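Local coordinates for protein carbonic anhydrase (Coccomyxa sp. PA, PDB 3UCJ) that probably catalyses the reversible hydration of carbon dioxide to hydrogencarbonate at a zinc ion, and is captured here with the inhibitor acetazolamide bound, at residues A[71-75]-A[157-161]; A[90-95]-A[177-181]; A[101-105]-A[187-191]; A[137-141]-A[152-156]. All blocks are in the same frame, centred on the assembly; numbering follows the deposited sequence.

Interactions 1 and 3 adjoin the zinc site; interaction 4 lies further out, with the side chain of Met153 about 11 Å from the metal. Interaction 3 supplies the zinc ligand His103. Interaction 1 brings Val71 and Gly72 to the acetazolamide pocket, and its centre is about 12 Å from that of interaction 3; the two touch where Asn73 OD1 meets Gly102 CA at 3.3 Å. Interactions 1 and 4 occupy successive parts of helix 146-167. Interaction 4 meets interaction 3 through Tyr104 OH and Glu155 OE1, 2.8 Å apart. Interaction 2, on the opposite side of the chain's centre from interactions 3 and 4, is centred about 28 Å and 32 Å from them.

Interaction 1. Residues A[71-75]-A[157-161]; sequences VGNLV and NVEAQ. With AZM (5-acetamido-1,3,4-thiadiazole-2-sulfonamide), chain D.
Gln161 OE1 is gripped twice: the backbone N of Val75 donates to it at 2.9 Å, and Asn164 one turn further along helix 146-167 supplies a second hydrogen bond. The Val75 N-H comes in from well above the amide carbonyl plane, 51° out of it, rather than along a lone pair. A bend in the Gln161 chain (chi2 -46°) folds its amide back over its own helix, where NE2 donates to Asn157 OD1 at 3.0 Å. Asn157 thus uses both ends of its amide. On the other side, its ND2 donates to Gly72 O at 3.1 Å, the donor lying in the plane of the Gly72 carbonyl, although the N-H is aimed some way off the oxygen (136°). A water receives hydrogen bonds from Asn157 ND2 and Asn73 ND2, two donors that stand 3.4 Å apart and cannot bond each other. Leu74 covers the paired amides with one methyl, CD2, which is 3.7 Å from Asn157 OD1 and 3.8 Å from Gln161 NE2. Beside it, Gln161 CG presses on Asn73 O, a buried carbonyl with no polar partner in the model. The loop that follows strand 65-70 is thereby fixed to the helix at two points, Gly72 and Val75. Just before them, Val71 CG1 lies 3.8 Å from the thiadiazole sulfur S2 of acetazolamide. The amides of Asn157 and Gln161 each donate and accept, and by bonding Gly72 O and Val75 N these helix side chains help to hold the loop that contributes Val71 and Gly72 to the inhibitor pocket.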
loop_
_atom_site.group_PDB
_atom_site.type_symbol
_atom_site.label_atom_id
_atom_site.label_comp_id
_atom_site.label_asym_id
_atom_site.label_seq_id
_atom_site.Cartn_x
_atom_site.Cartn_y
_atom_site.Cartn_z
ATOM N N VAL A 71 8.415 8.312 8.079
ATOM C CA VAL A 71 9.181 7.750 9.224
ATOM C C VAL A 71 10.321 6.850 8.803
ATOM O O VAL A 71 10.147 5.774 8.172
ATOM C CB VAL A 71 8.147 6.984 10.185
ATOM C CG1 VAL A 71 8.956 6.033 11.142
ATOM C CG2 VAL A 71 7.176 7.975 10.851
ATOM N N GLY A 72 11.558 7.266 9.128
ATOM C CA GLY A 72 12.706 6.508 8.670
ATOM C C GLY A 72 13.226 6.756 7.252
ATOM O O GLY A 72 14.110 6.068 6.849
ATOM N N ASN A 73 12.680 7.712 6.461
ATOM C CA ASN A 73 13.233 8.009 5.182
ATOM C C ASN A 73 13.389 6.794 4.280
ATOM O O ASN A 73 14.408 6.528 3.667
ATOM C CB ASN A 73 14.516 8.917 5.254
ATOM C CG ASN A 73 15.665 8.357 6.103
ATOM O OD1 ASN A 73 15.829 8.746 7.285
ATOM N ND2 ASN A 73 16.515 7.563 5.495
ATOM N N LEU A 74 12.302 6.051 4.181
ATOM C CA LEU A 74 12.343 4.782 3.505
ATOM C C LEU A 74 11.808 4.952 2.049
ATOM O O LEU A 74 10.909 5.719 1.821
ATOM C CB LEU A 74 11.336 3.856 4.181
ATOM C CG LEU A 74 11.722 3.565 5.667
ATOM C CD1 LEU A 74 10.749 2.490 6.096
ATOM C CD2 LEU A 74 13.112 2.903 5.801
ATOM N N VAL A 75 12.323 4.135 1.168
ATOM C CA VAL A 75 11.928 4.166 -0.265
ATOM C C VAL A 75 11.631 2.748 -0.684
ATOM O O VAL A 75 12.528 1.864 -0.701
ATOM C CB VAL A 75 13.139 4.708 -1.101
ATOM C CG1 VAL A 75 12.830 4.664 -2.663
ATOM C CG2 VAL A 75 13.503 6.072 -0.630
ATOM N N ASN A 157 21.022 2.318 6.676
ATOM C CA ASN A 157 19.683 2.604 6.136
ATOM C C ASN A 157 19.826 3.622 4.978
ATOM O O ASN A 157 19.277 3.410 3.848
ATOM C CB ASN A 157 18.755 3.098 7.214
ATOM C CG ASN A 157 17.298 3.233 6.676
ATOM O OD1 ASN A 157 16.775 2.295 6.056
ATOM N ND2 ASN A 157 16.729 4.404 6.848
ATOM N N VAL A 158 20.575 4.700 5.207
ATOM C CA VAL A 158 20.860 5.621 4.059
ATOM C C VAL A 158 21.365 4.847 2.836
ATOM O O VAL A 158 20.873 5.028 1.681
ATOM C CB VAL A 158 21.850 6.776 4.442
ATOM C CG1 VAL A 158 22.191 7.632 3.173
ATOM C CG2 VAL A 158 21.218 7.657 5.522
ATOM N N GLU A 159 22.423 4.031 3.012
ATOM C CA GLU A 159 22.937 3.322 1.864
ATOM C C GLU A 159 21.897 2.480 1.172
ATOM O O GLU A 159 21.875 2.394 -0.067
ATOM C CB GLU A 159 24.188 2.430 2.210
ATOM C CG GLU A 159 24.690 1.838 0.858
ATOM C CD GLU A 159 26.055 1.132 0.868
ATOM O OE1 GLU A 159 26.684 1.067 1.968
ATOM O OE2 GLU A 159 26.416 0.602 -0.221
ATOM N N ALA A 160 21.061 1.765 1.941
ATOM C CA ALA A 160 20.081 0.901 1.316
ATOM C C ALA A 160 19.054 1.765 0.567
ATOM O O ALA A 160 18.585 1.336 -0.486
ATOM C CB ALA A 160 19.336 0.124 2.429
ATOM N N GLN A 161 18.696 2.933 1.125
ATOM C CA GLN A 161 17.623 3.732 0.508
ATOM C C GLN A 161 18.207 4.400 -0.737
ATOM O O GLN A 161 17.508 4.546 -1.747
ATOM C CB GLN A 161 16.955 4.742 1.470
ATOM C CG GLN A 161 16.367 4.062 2.739
ATOM C CD GLN A 161 15.532 2.772 2.452
ATOM O OE1 GLN A 161 14.776 2.710 1.447
ATOM N NE2 GLN A 161 15.691 1.700 3.346
HETATM C C1 AZM D . 11.069 8.393 15.084
HETATM C C2 AZM D . 10.240 6.448 16.254
HETATM C C3 AZM D . 9.106 4.359 16.049
HETATM C C4 AZM D . 8.287 3.293 16.753
HETATM N N1 AZM D . 12.991 9.779 13.642
HETATM N N2 AZM D . 11.041 7.255 17.027
HETATM N N3 AZM D . 11.552 8.468 16.325
HETATM N N4 AZM D . 9.823 5.200 16.797
HETATM O O1 AZM D . 10.786 10.829 14.186
HETATM O O2 AZM D . 10.996 8.946 12.697
HETATM O O3 AZM D . 9.119 4.491 14.795
HETATM S S1 AZM D . 11.443 9.657 13.940
HETATM S S2 AZM D . 9.982 7.044 14.680
HETATM O O HOH W 1 18.634 6.519 7.763
#

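Interaction 2. Residues A[90-95]-A[177-181]; sequences VDHLKI and RGQPL
The salt bridge between Asp91 and Arg177 is strikingly out of plane: the carboxylate and guanidinium planes stand 73° apart, and Arg177 NH2 reaches Asp91 OD1 at 2.9 Å from above the carboxylate. It is a single-point contact at the guanidinium edge, supplemented by a water that donates to Asp91 OD1 and accepts from Arg177 NH1. The same NH2 also donates to Gln179 OE1 at 2.7 Å, so two acceptors share this one nitrogen, while Arg177 NE adds a weak bond to the same oxygen. With its carbonyl held by the arginine, the Gln179 amide directs NE2 at Val90 O over 2.9 Å in a nearly straight bond (168°). The glutamine chain is fully extended (chi1 -179°), which carries the amide across the gap to this carbonyl near the C-terminal end of helix 80-92. Gly178, between the two polar side chains, has positive phi and is the C-prime residue of a Schellman motif that closes helix 169-176; the chain then continues into strand 182-189. A second water bridges Ile95 O and Pro180 O, with only a weak bond from Gln179 NE2. Lys94, which leaves the helical conformation with positive phi, borders the amide with its backbone and CB. Deeper in, the contact becomes apolar. Leu181 crosses Val90 at about a right angle, its CD2 lying 3.8 Å from Val90 CG1, and its other methyl, CD1, is 4.0 Å from Ile95 CD1. Ala174 of helix 169-176 also touches both Val90 and Leu181.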
loop_
_atom_site.group_PDB
_atom_site.type_symbol
_atom_site.label_atom_id
_atom_site.label_comp_id
_atom_site.label_asym_id
_atom_site.label_seq_id
_atom_site.Cartn_x
_atom_site.Cartn_y
_atom_site.Cartn_z
ATOM N N VAL A 90 10.837 13.335 -11.307
ATOM C CA VAL A 90 11.819 12.892 -12.295
ATOM C C VAL A 90 11.211 13.090 -13.709
ATOM O O VAL A 90 11.898 13.577 -14.647
ATOM C CB VAL A 90 12.247 11.424 -12.083
ATOM C CG1 VAL A 90 13.034 10.888 -13.247
ATOM C CG2 VAL A 90 13.094 11.236 -10.750
ATOM N N ASP A 91 9.967 12.679 -13.871
ATOM C CA ASP A 91 9.385 12.615 -15.213
ATOM C C ASP A 91 8.806 13.948 -15.680
ATOM O O ASP A 91 8.849 14.274 -16.927
ATOM C CB ASP A 91 8.319 11.559 -15.301
ATOM C CG ASP A 91 8.861 10.149 -15.189
ATOM O OD1 ASP A 91 10.086 9.918 -15.128
ATOM O OD2 ASP A 91 8.040 9.216 -15.268
ATOM N N HIS A 92 8.242 14.747 -14.778
ATOM C CA HIS A 92 7.575 15.957 -15.183
ATOM C C HIS A 92 8.344 17.178 -14.833
ATOM O O HIS A 92 8.558 18.071 -15.663
ATOM C CB HIS A 92 6.203 16.035 -14.551
ATOM C CG HIS A 92 5.247 15.028 -15.074
ATOM N ND1 HIS A 92 4.354 15.308 -16.085
ATOM C CD2 HIS A 92 4.990 13.764 -14.680
ATOM C CE1 HIS A 92 3.592 14.249 -16.306
ATOM N NE2 HIS A 92 3.970 13.296 -15.475
ATOM N N LEU A 93 8.837 17.251 -13.618
ATOM C CA LEU A 93 9.635 18.425 -13.308
ATOM C C LEU A 93 11.087 18.393 -13.867
ATOM O O LEU A 93 11.745 19.450 -13.848
ATOM C CB LEU A 93 9.673 18.656 -11.817
ATOM C CG LEU A 93 8.299 18.968 -11.195
ATOM C CD1 LEU A 93 8.516 19.347 -9.724
ATOM C CD2 LEU A 93 7.574 20.200 -11.921
ATOM N N LYS A 94 11.575 17.181 -14.171
ATOM C CA LYS A 94 12.948 16.890 -14.601
ATOM C C LYS A 94 13.931 17.472 -13.624
ATOM O O LYS A 94 14.865 18.242 -13.979
ATOM C CB LYS A 94 13.189 17.364 -16.077
ATOM C CG LYS A 94 12.132 16.863 -17.018
ATOM C CD LYS A 94 12.121 17.748 -18.329
ATOM C CE LYS A 94 10.904 17.480 -19.248
ATOM N NZ LYS A 94 11.174 16.244 -20.054
ATOM N N ILE A 95 13.797 17.079 -12.349
ATOM C CA ILE A 95 14.732 17.540 -11.371
ATOM C C ILE A 95 16.058 16.883 -11.792
ATOM O O ILE A 95 16.058 15.865 -12.543
ATOM C CB ILE A 95 14.383 16.956 -9.905
ATOM C CG1 ILE A 95 14.178 15.449 -10.093
ATOM C CG2 ILE A 95 13.275 17.774 -9.279
ATOM C CD1 ILE A 95 14.668 14.675 -8.823
ATOM N N ARG A 177 16.960 6.592 -20.729
ATOM C CA ARG A 177 16.643 7.557 -21.803
ATOM C C ARG A 177 17.642 8.705 -21.830
ATOM O O ARG A 177 17.450 9.703 -22.532
ATOM C CB ARG A 177 15.151 8.030 -21.738
ATOM C CG ARG A 177 14.813 9.007 -20.575
ATOM C CD ARG A 177 13.276 9.313 -20.452
ATOM N NE ARG A 177 12.993 10.097 -19.246
ATOM C CZ ARG A 177 12.356 9.601 -18.135
ATOM N NH1 ARG A 177 11.881 8.362 -18.093
ATOM N NH2 ARG A 177 12.184 10.395 -17.088
ATOM N N GLY A 178 18.699 8.575 -21.028
ATOM C CA GLY A 178 19.757 9.560 -20.960
ATOM C C GLY A 178 19.436 10.840 -20.257
ATOM O O GLY A 178 20.076 11.861 -20.488
ATOM N N GLN A 179 18.434 10.839 -19.371
ATOM C CA GLN A 179 18.175 12.014 -18.609
ATOM C C GLN A 179 19.158 12.103 -17.478
ATOM O O GLN A 179 19.420 11.091 -16.812
ATOM C CB GLN A 179 16.733 11.943 -18.069
ATOM C CG GLN A 179 16.324 13.115 -17.263
ATOM C CD GLN A 179 14.866 12.917 -16.800
ATOM O OE1 GLN A 179 14.056 12.304 -17.487
ATOM N NE2 GLN A 179 14.576 13.436 -15.663
ATOM N N PRO A 180 19.769 13.298 -17.293
ATOM C CA PRO A 180 20.749 13.495 -16.263
ATOM C C PRO A 180 20.037 13.504 -14.901
ATOM O O PRO A 180 19.105 14.298 -14.647
ATOM C CB PRO A 180 21.319 14.891 -16.506
ATOM C CG PRO A 180 20.756 15.369 -17.834
ATOM C CD PRO A 180 19.541 14.528 -18.114
ATOM N N LEU A 181 20.543 12.668 -14.022
ATOM C CA LEU A 181 19.875 12.504 -12.696
ATOM C C LEU A 181 20.946 11.976 -11.781
ATOM O O LEU A 181 21.475 10.942 -12.034
ATOM C CB LEU A 181 18.708 11.509 -12.893
ATOM C CG LEU A 181 17.762 11.393 -11.632
ATOM C CD1 LEU A 181 17.242 12.718 -11.124
ATOM C CD2 LEU A 181 16.677 10.446 -12.123
HETATM O O HOH W 2 11.121 7.524 -15.452
HETATM O O HOH W 3 17.010 15.675 -15.045
#

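Interaction 3. Residues A[101-105]-A[187-191]; sequences CGHYN and VYTPG. With ZN (zinc ion), chain C.
Parallel pairing in the central β-sheet carries one of the zinc ligands here: Gly102 and His103 of strand 97-103 lie against Val187 and Tyr188 of strand 182-189. Tyr188 N donates to Gly102 O at 2.9 Å, and Tyr104 N returns a bond of the same length to Tyr188 O. The CA-H groups of Val187 and His103 touch these same two oxygens. His103 takes the crowded position between its backbone N and carbonyl carbon (chi1 69°), which lifts the imidazole away from Tyr188 and sends NE2 to the zinc ion at 2.1 Å. Its other nitrogen, ND1, donates to Tyr104 O at 2.9 Å from above the carbonyl plane, an interaction that restricts rotation of the ring. Cys47, Cys106 and the sulfonamide N1 of acetazolamide complete the metal's coordination. The two strands form a beta-alpha-beta crossover: they are parallel, adjacent and consecutive in the sheet, and the chain between them is helical for the most part. The antiparallel strand 194-202 flanks strand 182-189 on its other side. On the sheet face that bears Val187, its CG2 makes a CH-pi contact with the Tyr104 ring, 3.9 Å from the centroid and 19° off the normal. Thr189 OG1 meets the same ring at its edge, 3.2 Å from Tyr104 CD1. The phenol hydroxyl is hydrogen-bonded to Glu155 and to Lys196. Pro190 packs its CD against Tyr104 O at 3.2 Å, with CG near the imidazole, while Val34 of a second subunit packs on the proline.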
loop_
_atom_site.group_PDB
_atom_site.type_symbol
_atom_site.label_atom_id
_atom_site.label_comp_id
_atom_site.label_asym_id
_atom_site.label_seq_id
_atom_site.Cartn_x
_atom_site.Cartn_y
_atom_site.Cartn_z
ATOM N N CYS A 101 18.273 11.462 2.530
ATOM C CA CYS A 101 18.853 11.958 3.759
ATOM C C CYS A 101 18.409 11.163 4.955
ATOM O O CYS A 101 17.222 11.201 5.281
ATOM C CB CYS A 101 18.442 13.427 3.938
ATOM S SG CYS A 101 19.370 14.194 5.325
ATOM N N GLY A 102 19.325 10.470 5.643
ATOM C CA GLY A 102 18.931 9.970 6.976
ATOM C C GLY A 102 19.390 10.948 8.057
ATOM O O GLY A 102 19.989 11.993 7.747
ATOM N N HIS A 103 19.168 10.608 9.319
ATOM C CA HIS A 103 19.677 11.494 10.388
ATOM C C HIS A 103 20.061 10.681 11.651
ATOM O O HIS A 103 19.394 9.695 12.035
ATOM C CB HIS A 103 18.655 12.567 10.760
ATOM C CG HIS A 103 17.445 12.027 11.449
ATOM N ND1 HIS A 103 17.250 12.069 12.819
ATOM C CD2 HIS A 103 16.343 11.415 10.936
ATOM C CE1 HIS A 103 16.063 11.543 13.110
ATOM N NE2 HIS A 103 15.497 11.145 11.986
ATOM N N TYR A 104 21.124 11.124 12.374
ATOM C CA TYR A 104 21.460 10.463 13.661
ATOM C C TYR A 104 20.378 10.713 14.654
ATOM O O TYR A 104 19.604 11.668 14.523
ATOM C CB TYR A 104 22.845 10.994 14.166
ATOM C CG TYR A 104 23.921 10.553 13.197
ATOM C CD1 TYR A 104 24.622 11.482 12.433
ATOM C CD2 TYR A 104 24.188 9.179 12.991
ATOM C CE1 TYR A 104 25.626 11.094 11.588
ATOM C CE2 TYR A 104 25.182 8.771 12.120
ATOM C CZ TYR A 104 25.880 9.748 11.401
ATOM O OH TYR A 104 26.837 9.377 10.551
ATOM N N ASN A 105 20.252 9.827 15.648
ATOM C CA ASN A 105 19.212 9.944 16.650
ATOM C C ASN A 105 17.781 9.684 16.057
ATOM O O ASN A 105 16.773 10.169 16.563
ATOM C CB ASN A 105 19.267 11.283 17.482
ATOM C CG ASN A 105 18.571 11.158 18.828
ATOM O OD1 ASN A 105 17.538 11.797 19.099
ATOM N ND2 ASN A 105 19.194 10.372 19.756
ATOM N N VAL A 187 23.550 12.440 5.483
ATOM C CA VAL A 187 23.040 12.198 6.831
ATOM C C VAL A 187 23.112 13.521 7.641
ATOM O O VAL A 187 24.046 14.322 7.427
ATOM C CB VAL A 187 23.821 11.036 7.515
ATOM C CG1 VAL A 187 25.328 11.426 7.706
ATOM C CG2 VAL A 187 23.161 10.705 8.804
ATOM N N TYR A 188 22.121 13.807 8.463
ATOM C CA TYR A 188 22.073 15.012 9.245
ATOM C C TYR A 188 22.199 14.726 10.744
ATOM O O TYR A 188 21.644 13.745 11.236
ATOM C CB TYR A 188 20.732 15.664 8.967
ATOM C CG TYR A 188 20.378 16.880 9.725
ATOM C CD1 TYR A 188 20.916 18.127 9.368
ATOM C CD2 TYR A 188 19.494 16.825 10.788
ATOM C CE1 TYR A 188 20.572 19.259 10.002
ATOM C CE2 TYR A 188 19.134 17.974 11.451
ATOM C CZ TYR A 188 19.705 19.199 11.041
ATOM O OH TYR A 188 19.365 20.338 11.655
ATOM N N THR A 189 22.827 15.641 11.477
ATOM C CA THR A 189 22.937 15.512 12.965
ATOM C C THR A 189 22.047 16.530 13.659
ATOM O O THR A 189 22.316 17.728 13.575
ATOM C CB THR A 189 24.401 15.646 13.430
ATOM O OG1 THR A 189 25.163 14.666 12.725
ATOM C CG2 THR A 189 24.490 15.395 14.944
ATOM N N PRO A 190 20.913 16.094 14.262
ATOM C CA PRO A 190 20.009 17.075 14.781
ATOM C C PRO A 190 20.731 17.994 15.780
ATOM O O PRO A 190 20.404 19.188 15.851
ATOM C CB PRO A 190 18.947 16.231 15.526
ATOM C CG PRO A 190 18.906 14.965 14.719
ATOM C CD PRO A 190 20.318 14.732 14.264
ATOM N N GLY A 191 21.666 17.437 16.563
ATOM C CA GLY A 191 22.245 18.181 17.679
ATOM C C GLY A 191 23.313 19.182 17.268
ATOM O O GLY A 191 23.755 19.950 18.121
HETATM ZN ZN ZN C . 13.972 9.720 11.970
#

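Interaction 4. Residues A[137-141]-A[152-156]; sequences NAAKL and KMVEL
Leu156 and Leu141 point at each other tip to tip, with Leu141 CG 4.1 Å from Leu156 CD1, and the remaining contacts gather around this pair. On Leu156, CD1 sits 3.7 Å from Asn137 CB, while CD2 lies between Asn137 OD1 and Lys140 CD, 3.8 Å from each, so the lysine's aliphatic chain borders the leucine. Leu141 divides its methyls: CD2 lies 3.9 Å from Lys152 CG, and CD1 reaches Met153 SD at 4.1 Å. Lys140, the third large contributor, extends from CB to CE with its bend at the last torsion (chi4 -84°), and its NZ ends 5.1 Å from Lys152 NZ; with Arg213 also near Lys140, the neighbouring positive charges might lower the lysine pKa a little. Asn137, although at the N-cap position, makes no capping bond there; its ND2 instead donates to Val133 O of helix 128-135. Leu141 also packs on Phe222 of a third subunit. Joined almost entirely by aliphatic side chains, the short helix 138-141 and the long helix 146-167 that follows it form an apolar helix-helix interface between two sequence neighbours connected by a short loop.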
loop_
_atom_site.group_PDB
_atom_site.type_symbol
_atom_site.label_atom_id
_atom_site.label_comp_id
_atom_site.label_asym_id
_atom_site.label_seq_id
_atom_site.Cartn_x
_atom_site.Cartn_y
_atom_site.Cartn_z
ATOM N N ASN A 137 22.914 -7.186 7.854
ATOM C CA ASN A 137 24.109 -6.591 8.375
ATOM C C ASN A 137 24.491 -6.987 9.784
ATOM O O ASN A 137 25.097 -6.235 10.471
ATOM C CB ASN A 137 24.011 -5.081 8.257
ATOM C CG ASN A 137 24.162 -4.622 6.865
ATOM O OD1 ASN A 137 25.235 -4.622 6.341
ATOM N ND2 ASN A 137 23.080 -4.281 6.235
ATOM N N ALA A 138 24.153 -8.191 10.190
ATOM C CA ALA A 138 24.539 -8.665 11.499
ATOM C C ALA A 138 25.995 -8.425 11.785
ATOM O O ALA A 138 26.345 -7.989 12.846
ATOM C CB ALA A 138 24.216 -10.103 11.647
ATOM N N ALA A 139 26.833 -8.704 10.810
ATOM C CA ALA A 139 28.281 -8.559 10.977
ATOM C C ALA A 139 28.775 -7.152 11.237
ATOM O O ALA A 139 29.824 -6.977 11.888
ATOM C CB ALA A 139 29.035 -9.199 9.814
ATOM N N LYS A 140 28.031 -6.114 10.781
ATOM C CA LYS A 140 28.437 -4.742 11.058
ATOM C C LYS A 140 27.789 -4.187 12.331
ATOM O O LYS A 140 28.202 -3.108 12.815
ATOM C CB LYS A 140 28.076 -3.843 9.890
ATOM C CG LYS A 140 28.591 -4.285 8.599
ATOM C CD LYS A 140 28.096 -3.297 7.571
ATOM C CE LYS A 140 28.431 -3.744 6.185
ATOM N NZ LYS A 140 29.807 -3.307 5.904
ATOM N N LEU A 141 26.762 -4.859 12.847
ATOM C CA LEU A 141 25.989 -4.331 13.965
ATOM C C LEU A 141 26.246 -5.031 15.333
ATOM O O LEU A 141 26.142 -4.421 16.452
ATOM C CB LEU A 141 24.461 -4.407 13.613
ATOM C CG LEU A 141 24.107 -3.373 12.484
ATOM C CD1 LEU A 141 22.676 -3.635 12.115
ATOM C CD2 LEU A 141 24.117 -2.018 13.055
ATOM N N LYS A 152 25.256 3.317 13.250
ATOM C CA LYS A 152 25.518 2.472 12.136
ATOM C C LYS A 152 24.227 2.105 11.407
ATOM O O LYS A 152 24.193 2.063 10.218
ATOM C CB LYS A 152 26.232 1.230 12.627
ATOM C CG LYS A 152 26.800 0.374 11.588
ATOM C CD LYS A 152 27.674 1.131 10.697
ATOM C CE LYS A 152 28.758 0.276 10.213
ATOM N NZ LYS A 152 29.330 0.714 8.961
ATOM N N MET A 153 23.177 1.835 12.142
ATOM C CA MET A 153 21.909 1.519 11.528
ATOM C C MET A 153 21.429 2.674 10.652
ATOM O O MET A 153 20.992 2.473 9.561
ATOM C CB MET A 153 20.887 1.171 12.578
ATOM C CG MET A 153 19.577 0.674 12.027
ATOM S SD MET A 153 19.650 -0.956 11.364
ATOM C CE MET A 153 19.625 -0.692 9.615
ATOM N N VAL A 154 21.528 3.878 11.161
ATOM C CA VAL A 154 21.197 5.065 10.391
ATOM C C VAL A 154 21.955 5.102 9.072
ATOM O O VAL A 154 21.392 5.270 8.038
ATOM C CB VAL A 154 21.433 6.342 11.214
ATOM C CG1 VAL A 154 21.379 7.539 10.356
ATOM C CG2 VAL A 154 20.419 6.452 12.288
ATOM N N GLU A 155 23.250 4.891 9.134
ATOM C CA GLU A 155 24.086 4.892 7.969
ATOM C C GLU A 155 23.772 3.789 6.974
ATOM O O GLU A 155 23.751 4.013 5.798
ATOM C CB GLU A 155 25.552 4.837 8.381
ATOM C CG GLU A 155 26.009 6.046 9.124
ATOM C CD GLU A 155 27.295 5.842 9.909
ATOM O OE1 GLU A 155 27.621 6.711 10.708
ATOM O OE2 GLU A 155 27.945 4.817 9.734
ATOM N N LEU A 156 23.567 2.590 7.465
ATOM C CA LEU A 156 23.260 1.466 6.598
ATOM C C LEU A 156 21.920 1.714 5.918
ATOM O O LEU A 156 21.748 1.317 4.751
ATOM C CB LEU A 156 23.158 0.161 7.409
ATOM C CG LEU A 156 24.592 -0.370 7.785
ATOM C CD1 LEU A 156 24.427 -1.457 8.884
ATOM C CD2 LEU A 156 25.378 -0.792 6.562
#